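Local coordinates for protein lactate dehydrogenase, adjacent gene encodes predicted malate dehydrogenase (Cryptosporidium parvum, PDB 4ND2) that probably catalyses the reversible oxidation of (S)-lactate to pyruvate with NAD(+) as hydride acceptor, as a four-chain Rossmann-fold enzyme, at residues A[3-8]-A[246-251]; A[21-24]-A[28-31]; A[130-133]-A[138-141]; A[250-255]-A[282-287]. All coordinates share one frame; numbering follows the deposited sequence.

Interaction 1: A[3-8]-A[246-251]; sequences ERRKIA and AYLKDK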
loop_
_atom_site.group_PDB
_atom_site.type_symbol
_atom_site.label_atom_id
_atom_site.label_comp_id
_atom_site.label_asym_id
_atom_site.label_seq_id
_atom_site.Cartn_x
_atom_site.Cartn_y
_atom_site.Cartn_z
ATOM N N GLU A 3 18.600 -1.243 12.712
ATOM C CA GLU A 3 19.263 -0.585 11.593
ATOM C C GLU A 3 18.405 -0.715 10.348
ATOM O O GLU A 3 17.673 -1.695 10.192
ATOM C CB GLU A 3 20.634 -1.208 11.347
ATOM C CG GLU A 3 21.652 -0.879 12.423
ATOM C CD GLU A 3 23.039 -1.376 12.076
ATOM O OE1 GLU A 3 23.210 -2.606 11.942
ATOM O OE2 GLU A 3 23.958 -0.538 11.939
ATOM N N ARG A 4 18.493 0.279 9.469
ATOM C CA ARG A 4 17.763 0.253 8.210
ATOM C C ARG A 4 18.150 -0.983 7.406
ATOM O O ARG A 4 19.318 -1.373 7.377
ATOM C CB ARG A 4 18.058 1.505 7.383
ATOM C CG ARG A 4 17.478 2.793 7.946
ATOM C CD ARG A 4 17.525 3.887 6.893
ATOM N NE ARG A 4 16.888 5.135 7.313
ATOM C CZ ARG A 4 16.334 6.021 6.482
ATOM N NH1 ARG A 4 16.312 5.810 5.167
ATOM N NH2 ARG A 4 15.783 7.129 6.969
ATOM N N ARG A 5 17.163 -1.604 6.769
ATOM C CA ARG A 5 17.427 -2.695 5.840
ATOM C C ARG A 5 18.133 -2.131 4.609
ATOM O O ARG A 5 17.880 -0.994 4.208
ATOM C CB ARG A 5 16.131 -3.411 5.467
ATOM C CG ARG A 5 15.587 -4.252 6.612
ATOM C CD ARG A 5 14.091 -4.492 6.507
ATOM N NE ARG A 5 13.623 -5.408 7.553
ATOM C CZ ARG A 5 12.346 -5.703 7.793
ATOM N NH1 ARG A 5 12.035 -6.551 8.769
ATOM N NH2 ARG A 5 11.376 -5.156 7.071
ATOM N N LYS A 6 19.028 -2.927 4.031
ATOM C CA LYS A 6 19.909 -2.460 2.962
ATOM C C LYS A 6 20.009 -3.487 1.837
ATOM O O LYS A 6 20.379 -4.641 2.071
ATOM C CB LYS A 6 21.300 -2.171 3.537
ATOM C CG LYS A 6 22.294 -1.598 2.541
ATOM C CD LYS A 6 23.606 -1.236 3.221
ATOM C CE LYS A 6 24.639 -0.771 2.206
ATOM N NZ LYS A 6 25.869 -0.245 2.855
ATOM N N ILE A 7 19.674 -3.055 0.623
ATOM C CA ILE A 7 19.790 -3.886 -0.569
ATOM C C ILE A 7 20.831 -3.292 -1.510
ATOM O O ILE A 7 20.761 -2.113 -1.858
ATOM C CB ILE A 7 18.447 -4.004 -1.323
ATOM C CG1 ILE A 7 17.386 -4.651 -0.420
ATOM C CG2 ILE A 7 18.628 -4.804 -2.609
ATOM C CD1 ILE A 7 16.003 -4.717 -1.034
ATOM N N ALA A 8 21.794 -4.114 -1.915
ATOM C CA ALA A 8 22.780 -3.716 -2.917
ATOM C C ALA A 8 22.373 -4.278 -4.273
ATOM O O ALA A 8 22.129 -5.479 -4.406
ATOM C CB ALA A 8 24.167 -4.209 -2.531
ATOM N N ALA A 246 10.491 -11.521 0.622
ATOM C CA ALA A 246 10.342 -12.796 1.320
ATOM C C ALA A 246 11.445 -13.003 2.353
ATOM O O ALA A 246 11.183 -13.470 3.462
ATOM C CB ALA A 246 10.330 -13.946 0.325
ATOM N N TYR A 247 12.673 -12.646 1.984
ATOM C CA TYR A 247 13.811 -12.750 2.887
ATOM C C TYR A 247 13.727 -11.720 4.014
ATOM O O TYR A 247 13.797 -12.075 5.188
ATOM C CB TYR A 247 15.130 -12.583 2.119
ATOM C CG TYR A 247 16.354 -12.690 2.998
ATOM C CD1 TYR A 247 16.844 -13.931 3.392
ATOM C CD2 TYR A 247 17.018 -11.551 3.447
ATOM C CE1 TYR A 247 17.957 -14.039 4.208
ATOM C CE2 TYR A 247 18.137 -11.648 4.260
ATOM C CZ TYR A 247 18.600 -12.893 4.638
ATOM O OH TYR A 247 19.711 -12.993 5.442
ATOM N N LEU A 248 13.577 -10.450 3.646
ATOM C CA LEU A 248 13.620 -9.351 4.614
ATOM C C LEU A 248 12.475 -9.382 5.624
ATOM O O LEU A 248 12.652 -8.974 6.768
ATOM C CB LEU A 248 13.640 -7.997 3.893
ATOM C CG LEU A 248 14.921 -7.678 3.112
ATOM C CD1 LEU A 248 14.723 -6.470 2.206
ATOM C CD2 LEU A 248 16.086 -7.446 4.059
ATOM N N LYS A 249 11.310 -9.862 5.199
ATOM C CA LYS A 249 10.141 -9.945 6.076
ATOM C C LYS A 249 9.905 -11.355 6.629
ATOM O O LYS A 249 8.923 -11.585 7.334
ATOM C CB LYS A 249 8.903 -9.444 5.334
ATOM C CG LYS A 249 8.985 -7.966 4.985
ATOM C CD LYS A 249 7.899 -7.553 4.004
ATOM C CE LYS A 249 7.627 -6.056 4.049
ATOM N NZ LYS A 249 7.327 -5.532 5.415
ATOM N N ASP A 250 10.810 -12.286 6.317
ATOM C CA ASP A 250 10.740 -13.658 6.827
ATOM C C ASP A 250 9.363 -14.264 6.559
ATOM O O ASP A 250 8.716 -14.792 7.464
ATOM C CB ASP A 250 11.064 -13.683 8.328
ATOM C CG ASP A 250 11.155 -15.097 8.895
ATOM O OD1 ASP A 250 11.666 -16.003 8.200
ATOM O OD2 ASP A 250 10.713 -15.296 10.046
ATOM N N LYS A 251 8.924 -14.181 5.307
ATOM C CA LYS A 251 7.552 -14.540 4.940
ATOM C C LYS A 251 7.239 -16.034 4.967
ATOM O O LYS A 251 6.070 -16.410 5.085
ATOM C CB LYS A 251 7.220 -14.025 3.539
ATOM C CG LYS A 251 7.033 -12.525 3.438
ATOM C CD LYS A 251 6.444 -12.171 2.084
ATOM C CE LYS A 251 6.471 -10.680 1.828
ATOM N NZ LYS A 251 5.914 -10.362 0.482
#

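Interaction 2: A[21-24]-A[28-31]; sequences YIVG and LADV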
loop_
_atom_site.group_PDB
_atom_site.type_symbol
_atom_site.label_atom_id
_atom_site.label_comp_id
_atom_site.label_asym_id
_atom_site.label_seq_id
_atom_site.Cartn_x
_atom_site.Cartn_y
_atom_site.Cartn_z
ATOM N N TYR A 21 13.964 1.612 -7.942
ATOM C CA TYR A 21 12.733 2.398 -8.030
ATOM C C TYR A 21 11.624 1.794 -7.170
ATOM O O TYR A 21 10.986 2.489 -6.375
ATOM C CB TYR A 21 12.295 2.429 -9.502
ATOM C CG TYR A 21 11.269 3.458 -9.934
ATOM C CD1 TYR A 21 11.225 4.735 -9.379
ATOM C CD2 TYR A 21 10.388 3.170 -10.976
ATOM C CE1 TYR A 21 10.305 5.674 -9.817
ATOM C CE2 TYR A 21 9.468 4.102 -11.422
ATOM C CZ TYR A 21 9.432 5.354 -10.843
ATOM O OH TYR A 21 8.519 6.280 -11.297
ATOM N N ILE A 22 11.419 0.492 -7.330
ATOM C CA ILE A 22 10.340 -0.227 -6.645
ATOM C C ILE A 22 10.650 -0.435 -5.164
ATOM O O ILE A 22 9.771 -0.252 -4.317
ATOM C CB ILE A 22 10.058 -1.585 -7.329
ATOM C CG1 ILE A 22 9.609 -1.367 -8.780
ATOM C CG2 ILE A 22 9.016 -2.388 -6.554
ATOM C CD1 ILE A 22 8.390 -0.488 -8.941
ATOM N N VAL A 23 11.887 -0.818 -4.854
ATOM C CA VAL A 23 12.325 -0.968 -3.464
ATOM C C VAL A 23 12.116 0.347 -2.715
ATOM O O VAL A 23 11.581 0.357 -1.605
ATOM C CB VAL A 23 13.810 -1.391 -3.364
ATOM C CG1 VAL A 23 14.344 -1.218 -1.947
ATOM C CG2 VAL A 23 13.993 -2.834 -3.822
ATOM N N GLY A 24 12.548 1.446 -3.333
ATOM C CA GLY A 24 12.366 2.778 -2.766
ATOM C C GLY A 24 10.904 3.142 -2.592
ATOM O O GLY A 24 10.499 3.607 -1.528
ATOM N N LEU A 28 10.956 -0.639 1.268
ATOM C CA LEU A 28 11.405 -1.959 1.714
ATOM C C LEU A 28 12.795 -1.888 2.348
ATOM O O LEU A 28 13.083 -2.590 3.318
ATOM C CB LEU A 28 11.422 -2.930 0.530
ATOM C CG LEU A 28 11.899 -4.362 0.778
ATOM C CD1 LEU A 28 10.980 -5.078 1.756
ATOM C CD2 LEU A 28 11.984 -5.118 -0.540
ATOM N N ALA A 29 13.656 -1.047 1.782
ATOM C CA ALA A 29 15.028 -0.906 2.258
ATOM C C ALA A 29 15.684 0.326 1.649
ATOM O O ALA A 29 15.126 0.964 0.749
ATOM C CB ALA A 29 15.835 -2.148 1.897
ATOM N N ASP A 30 16.862 0.662 2.160
ATOM C CA ASP A 30 17.764 1.577 1.468
ATOM C C ASP A 30 18.393 0.806 0.318
ATOM O O ASP A 30 18.543 -0.416 0.392
ATOM C CB ASP A 30 18.870 2.081 2.398
ATOM C CG ASP A 30 18.368 3.064 3.443
ATOM O OD1 ASP A 30 17.246 3.601 3.314
ATOM O OD2 ASP A 30 19.125 3.311 4.402
ATOM N N VAL A 31 18.773 1.522 -0.735
ATOM C CA VAL A 31 19.338 0.902 -1.924
ATOM C C VAL A 31 20.709 1.488 -2.254
ATOM O O VAL A 31 20.894 2.703 -2.213
ATOM C CB VAL A 31 18.411 1.094 -3.141
ATOM C CG1 VAL A 31 19.028 0.480 -4.392
ATOM C CG2 VAL A 31 17.041 0.491 -2.864
#

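Interaction 3: A[130-133]-A[138-141]; sequences HFQK and PHNK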
loop_
_atom_site.group_PDB
_atom_site.type_symbol
_atom_site.label_atom_id
_atom_site.label_comp_id
_atom_site.label_asym_id
_atom_site.label_seq_id
_atom_site.Cartn_x
_atom_site.Cartn_y
_atom_site.Cartn_z
ATOM N N HIS A 130 27.773 -20.911 -10.602
ATOM C CA HIS A 130 29.099 -20.319 -10.713
ATOM C C HIS A 130 29.382 -19.357 -9.561
ATOM O O HIS A 130 30.443 -19.431 -8.943
ATOM C CB HIS A 130 29.255 -19.595 -12.052
ATOM C CG HIS A 130 30.631 -19.053 -12.280
ATOM N ND1 HIS A 130 31.734 -19.866 -12.429
ATOM C CD2 HIS A 130 31.084 -17.781 -12.374
ATOM C CE1 HIS A 130 32.808 -19.118 -12.609
ATOM N NE2 HIS A 130 32.441 -17.849 -12.579
ATOM N N PHE A 131 28.434 -18.469 -9.263
ATOM C CA PHE A 131 28.618 -17.503 -8.178
ATOM C C PHE A 131 28.791 -18.175 -6.819
ATOM O O PHE A 131 29.634 -17.758 -6.024
ATOM C CB PHE A 131 27.463 -16.504 -8.093
ATOM C CG PHE A 131 27.675 -15.452 -7.045
ATOM C CD1 PHE A 131 28.353 -14.280 -7.348
ATOM C CD2 PHE A 131 27.241 -15.654 -5.742
ATOM C CE1 PHE A 131 28.571 -13.319 -6.378
ATOM C CE2 PHE A 131 27.458 -14.697 -4.766
ATOM C CZ PHE A 131 28.124 -13.526 -5.085
ATOM N N GLN A 132 27.983 -19.193 -6.544
ATOM C CA GLN A 132 28.076 -19.908 -5.274
ATOM C C GLN A 132 29.448 -20.567 -5.128
ATOM O O GLN A 132 30.058 -20.507 -4.060
ATOM C CB GLN A 132 26.959 -20.951 -5.150
ATOM C CG GLN A 132 26.825 -21.563 -3.760
ATOM C CD GLN A 132 27.843 -22.655 -3.477
ATOM O OE1 GLN A 132 28.237 -23.398 -4.374
ATOM N NE2 GLN A 132 28.275 -22.753 -2.227
ATOM N N LYS A 133 29.927 -21.180 -6.208
ATOM C CA LYS A 133 31.219 -21.862 -6.200
ATOM C C LYS A 133 32.370 -20.893 -5.920
ATOM O O LYS A 133 33.187 -21.142 -5.035
ATOM C CB LYS A 133 31.458 -22.592 -7.527
ATOM C CG LYS A 133 32.637 -23.556 -7.494
ATOM C CD LYS A 133 32.843 -24.245 -8.832
ATOM C CE LYS A 133 34.037 -25.188 -8.783
ATOM N NZ LYS A 133 34.326 -25.808 -10.107
ATOM N N PRO A 138 27.143 -19.847 1.602
ATOM C CA PRO A 138 26.296 -21.027 1.798
ATOM C C PRO A 138 25.267 -21.190 0.679
ATOM O O PRO A 138 24.731 -20.195 0.188
ATOM C CB PRO A 138 25.593 -20.741 3.130
ATOM C CG PRO A 138 26.472 -19.771 3.834
ATOM C CD PRO A 138 27.093 -18.934 2.758
ATOM N N HIS A 139 25.007 -22.435 0.284
ATOM C CA HIS A 139 24.051 -22.731 -0.786
ATOM C C HIS A 139 22.688 -22.085 -0.540
ATOM O O HIS A 139 22.080 -21.544 -1.462
ATOM C CB HIS A 139 23.878 -24.246 -0.959
ATOM C CG HIS A 139 25.067 -24.929 -1.557
ATOM N ND1 HIS A 139 26.062 -25.500 -0.792
ATOM C CD2 HIS A 139 25.424 -25.132 -2.848
ATOM C CE1 HIS A 139 26.977 -26.028 -1.585
ATOM N NE2 HIS A 139 26.613 -25.819 -2.837
ATOM N N ASN A 140 22.222 -22.135 0.707
ATOM C CA ASN A 140 20.915 -21.582 1.076
ATOM C C ASN A 140 20.833 -20.049 1.020
ATOM O O ASN A 140 19.737 -19.486 1.073
ATOM C CB ASN A 140 20.496 -22.076 2.469
ATOM C CG ASN A 140 21.376 -21.528 3.578
ATOM O OD1 ASN A 140 22.596 -21.655 3.536
ATOM N ND2 ASN A 140 20.758 -20.911 4.576
ATOM N N LYS A 141 21.984 -19.384 0.921
ATOM C CA LYS A 141 22.044 -17.923 0.850
ATOM C C LYS A 141 22.314 -17.400 -0.564
ATOM O O LYS A 141 22.467 -16.191 -0.759
ATOM C CB LYS A 141 23.115 -17.396 1.810
ATOM C CG LYS A 141 22.845 -17.689 3.280
ATOM C CD LYS A 141 21.647 -16.924 3.832
ATOM C CE LYS A 141 21.929 -15.440 4.011
ATOM N NZ LYS A 141 22.918 -15.167 5.090
#

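Interaction 4: A[250-255]-A[282-287]; sequences DKKAVV and GVEDIL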
loop_
_atom_site.group_PDB
_atom_site.type_symbol
_atom_site.label_atom_id
_atom_site.label_comp_id
_atom_site.label_asym_id
_atom_site.label_seq_id
_atom_site.Cartn_x
_atom_site.Cartn_y
_atom_site.Cartn_z
ATOM N N ASP A 250 10.810 -12.286 6.317
ATOM C CA ASP A 250 10.740 -13.658 6.827
ATOM C C ASP A 250 9.363 -14.264 6.559
ATOM O O ASP A 250 8.716 -14.792 7.464
ATOM C CB ASP A 250 11.064 -13.683 8.328
ATOM C CG ASP A 250 11.155 -15.097 8.895
ATOM O OD1 ASP A 250 11.666 -16.003 8.200
ATOM O OD2 ASP A 250 10.713 -15.296 10.046
ATOM N N LYS A 251 8.924 -14.181 5.307
ATOM C CA LYS A 251 7.552 -14.540 4.940
ATOM C C LYS A 251 7.239 -16.034 4.967
ATOM O O LYS A 251 6.070 -16.410 5.085
ATOM C CB LYS A 251 7.220 -14.025 3.539
ATOM C CG LYS A 251 7.033 -12.525 3.438
ATOM C CD LYS A 251 6.444 -12.171 2.084
ATOM C CE LYS A 251 6.471 -10.680 1.828
ATOM N NZ LYS A 251 5.914 -10.362 0.482
ATOM N N LYS A 252 8.264 -16.874 4.830
ATOM C CA LYS A 252 8.069 -18.296 4.525
ATOM C C LYS A 252 7.207 -18.424 3.264
ATOM O O LYS A 252 6.278 -19.234 3.202
ATOM C CB LYS A 252 7.426 -19.048 5.703
ATOM C CG LYS A 252 7.988 -18.706 7.076
ATOM C CD LYS A 252 9.483 -18.950 7.175
ATOM C CE LYS A 252 9.970 -18.694 8.592
ATOM N NZ LYS A 252 11.453 -18.723 8.711
ATOM N N ALA A 253 7.515 -17.600 2.266
ATOM C CA ALA A 253 6.762 -17.570 1.020
ATOM C C ALA A 253 7.212 -18.705 0.113
ATOM O O ALA A 253 8.393 -19.049 0.079
ATOM C CB ALA A 253 6.956 -16.234 0.317
ATOM N N VAL A 254 6.265 -19.283 -0.620
ATOM C CA VAL A 254 6.589 -20.283 -1.626
ATOM C C VAL A 254 7.078 -19.548 -2.869
ATOM O O VAL A 254 6.306 -18.860 -3.539
ATOM C CB VAL A 254 5.386 -21.177 -1.987
ATOM C CG1 VAL A 254 5.782 -22.185 -3.060
ATOM C CG2 VAL A 254 4.861 -21.895 -0.754
ATOM N N VAL A 255 8.367 -19.687 -3.158
ATOM C CA VAL A 255 9.001 -18.954 -4.244
ATOM C C VAL A 255 9.656 -19.924 -5.225
ATOM O O VAL A 255 10.635 -20.586 -4.877
ATOM C CB VAL A 255 10.071 -17.988 -3.692
ATOM C CG1 VAL A 255 10.737 -17.212 -4.822
ATOM C CG2 VAL A 255 9.450 -17.032 -2.682
ATOM N N GLY A 282 17.159 -17.484 4.332
ATOM C CA GLY A 282 17.329 -17.695 2.897
ATOM C C GLY A 282 16.401 -18.778 2.384
ATOM O O GLY A 282 15.218 -18.793 2.720
ATOM N N VAL A 283 16.938 -19.683 1.567
ATOM C CA VAL A 283 16.182 -20.838 1.083
ATOM C C VAL A 283 16.115 -21.859 2.216
ATOM O O VAL A 283 17.120 -22.475 2.560
ATOM C CB VAL A 283 16.827 -21.465 -0.174
ATOM C CG1 VAL A 283 16.063 -22.713 -0.607
ATOM C CG2 VAL A 283 16.873 -20.450 -1.309
ATOM N N GLU A 284 14.931 -22.020 2.796
ATOM C CA GLU A 284 14.761 -22.825 4.009
ATOM C C GLU A 284 14.208 -24.230 3.741
ATOM O O GLU A 284 14.356 -25.121 4.577
ATOM C CB GLU A 284 13.875 -22.071 5.005
ATOM C CG GLU A 284 14.526 -20.785 5.498
ATOM C CD GLU A 284 13.640 -19.951 6.403
ATOM O OE1 GLU A 284 14.075 -18.846 6.787
ATOM O OE2 GLU A 284 12.519 -20.388 6.737
ATOM N N ASP A 285 13.575 -24.425 2.586
ATOM C CA ASP A 285 13.051 -25.736 2.204
ATOM C C ASP A 285 12.726 -25.761 0.713
ATOM O O ASP A 285 12.665 -24.712 0.068
ATOM C CB ASP A 285 11.790 -26.063 3.022
ATOM C CG ASP A 285 11.564 -27.564 3.205
ATOM O OD1 ASP A 285 10.498 -27.935 3.740
ATOM O OD2 ASP A 285 12.435 -28.375 2.824
ATOM N N ILE A 286 12.538 -26.963 0.173
ATOM C CA ILE A 286 12.073 -27.149 -1.199
ATOM C C ILE A 286 10.858 -28.075 -1.185
ATOM O O ILE A 286 10.888 -29.122 -0.540
ATOM C CB ILE A 286 13.177 -27.749 -2.096
ATOM C CG1 ILE A 286 14.299 -26.726 -2.309
ATOM C CG2 ILE A 286 12.605 -28.186 -3.442
ATOM C CD1 ILE A 286 15.564 -27.308 -2.902
ATOM N N LEU A 287 9.799 -27.685 -1.894
ATOM C CA LEU A 287 8.579 -28.488 -1.979
ATOM C C LEU A 287 8.624 -29.434 -3.178
ATOM O O LEU A 287 9.161 -29.086 -4.231
ATOM C CB LEU A 287 7.346 -27.590 -2.090
ATOM C CG LEU A 287 7.155 -26.541 -0.995
ATOM C CD1 LEU A 287 5.854 -25.787 -1.222
ATOM C CD2 LEU A 287 7.173 -27.176 0.388
#

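Interaction 1: A[3-8]-A[246-251]
Arg5 and Leu248 both place CG beside the backbone N and anti to the carbonyl carbon (chi1 -72° and -69°), and with these torsions their side chains reach across and lie alongside one another, pointing opposite ways. Arg5 leads into strand 6-10, the first strand of the Rossmann sheet, while Leu248 ends helix 234-248 of the C-terminal domain, so the contact joins the NAD-binding domain to its partner domain. The helix closes there in a Schellman motif: Asp250 has positive phi, and Lys251 N bonds back to Ala246 O at 3.0 Å. The arginine chain runs extended from CG to NE and carries its guanidinium over the helix end. Leu248 O lies above one face of that flat group, toward its rim, and Arg5 NH1 comes within 3.2 Å of Leu248 O. The N-H bonds lie in the guanidinium plane and point past this oxygen, so the approach is not a hydrogen bond; any attraction is probably electrostatic. Nearer the sheet the contact is apolar. Leu248 CD2 lies 4.1 Å from Arg5 CG, on the aliphatic stem, and the other methyl, Leu248 CD1, touches Ile7 CD1 at 3.9 Å. Val75, on the neighbouring strand 75-78, touches both Ile7 and Leu248. Positive charge gathers at the outer end, where Arg5 of a second subunit also comes close and Lys249 NZ makes a weak hydrogen bond to Asn27 O of that subunit. Across the contact itself, Arg5 NH2 stands 4.2 Å from Lys249 CG and 4.4 Å from Lys249 NZ.

Interaction 2: A[21-24]-A[28-31]
Val23 CG1 is the apolar centre, a single methyl that meets three residues of the chain just beyond its own helix. Its chi1 of 166° sets CG1 anti to the backbone N, and from there Val23 CG1 presses on Val31 CG2 at 3.3 Å, closer than methyls normally sit; part of that tightness may be coordinate error. The same CG1 of Val23 lies 4.2 Å from Ala29 CB and 4.2 Å from Leu28 CB. Ile7 of strand 6-10 touches Val23, Leu28 and Ala29, and Val241 of helix 234-248 packs against Val23 as well. The two segments form the return of the first beta-alpha-beta crossover of the Rossmann fold, in which helix 14-26 leads into strand 30-34. Toward the polar side, the same methyl, Val23 CG1, lies 3.6 Å from Ala29 O, an oxygen that also takes a hydrogen bond from Ser59 OG. At the polar edge Leu28 N donates to Val23 O at 3.1 Å. Ala29 N, by contrast, is buried with no partner in the model. The contact is thus almost wholly apolar, with one backbone bond as its polar link, and the close methyls probably limit how the helix can shift on the strand.

Interaction 3: A[130-133]-A[138-141]
Near its end, helix 124-135 lies beside the short 3-10 turn 139-141, with Gln132 and His139 the closest pair of alpha carbons at 6.7 Å, and Lys141 N closes the turn by bonding to Pro138 O at 3.0 Å. Across this gap the amide of Gln132 stacks on the imidazole of His139, the two planes 23° apart. The glutamine chain starts with CG anti to the backbone N, then bends sharply at chi2 (-80°), and the bend lays the amide over a face of the ring. Gln132 NE2 sits 3.5 Å above the plane of the His139 ring, over its centre, while Gln132 OE1 overhangs the ring beyond its NE2 corner, above the plane, 3.3 Å from His139 NE2. That last pair is close but badly angled for a hydrogen bond. The turn belongs to the last crossover of the Rossmann sheet, taking the chain from helix 124-135 to the edge strand 142-144. Gln132 NE2 donates to Leu137 O, within the connection, a bond that probably fixes the rotation of the amide above the ring. Further out, His139 also stacks with Phe260, and its backbone oxygen is hydrogen-bonded to Tyr271 OH; both partners come from the C-terminal domain, so the ring lies at the join of the two domains.

Interaction 4: A[250-255]-A[282-287]
The three-stranded antiparallel sheet of the C-terminal domain has 253-261 and 284-286 as its outer strands, and Lys252 and Glu284 reach each other across the middle strand 270-279 that separates them. The touching parts, 250-254 and 284-287, run 16° apart. In a salt bridge, Lys252 NZ donates to Glu284 OE2 at 2.8 Å, using the syn lone pair of OE2, and more weakly to Glu284 OE1 at 3.3 Å. The glutamate is extended beyond CG, whereas the lysine bends at chi2 (-58°), and the two chains cross at about a right angle. Lys252 NZ also donates to Asp250 OD1 at 2.8 Å, again at the syn lone pair, so Asp250, Lys252 and Glu284 form a salt-bridge network. The ammonium probably offsets the repulsion between the carboxylates, whose nearest oxygens, Asp250 OD1 and Glu284 OE1, are 4.0 Å apart. The strand opens with a G1 beta bulge, in which Lys252, with positive phi, and Ala253 both face Ile278. The backbone amides of Lys280 and Asn281 donate to Asp250 OD1 and Glu284 OE1 respectively. At the far end Leu287 CD1 rests against both methyls of Val254, 4.0 Å from Val254 CG2. Another subunit packs on this pair, its Gly191 against Val254 and its Val190 against Leu287.

Interaction 2 is the buried one, methyl packing and one backbone bond within the Rossmann domain; interaction 3, at the surface of the same domain, uses a flat amide on a ring instead. Interactions 1 and 4 are partly buried, each with an apolar part, but interaction 1 brings like charges close without a salt bridge across it, whereas interaction 4 is a salt-bridge network. Both reach the second subunit; interaction 4 also packs on the fourth, and segment 21-24 meets the third. They share Asp250 and Lys251, where helix 234-248 leads into strand 253-261. Interactions 1 and 2 hold neighbouring strands of one sheet. Interactions 3 and 4 meet across the domain boundary, where Val283 N lies 2.8 Å from Asn140 O.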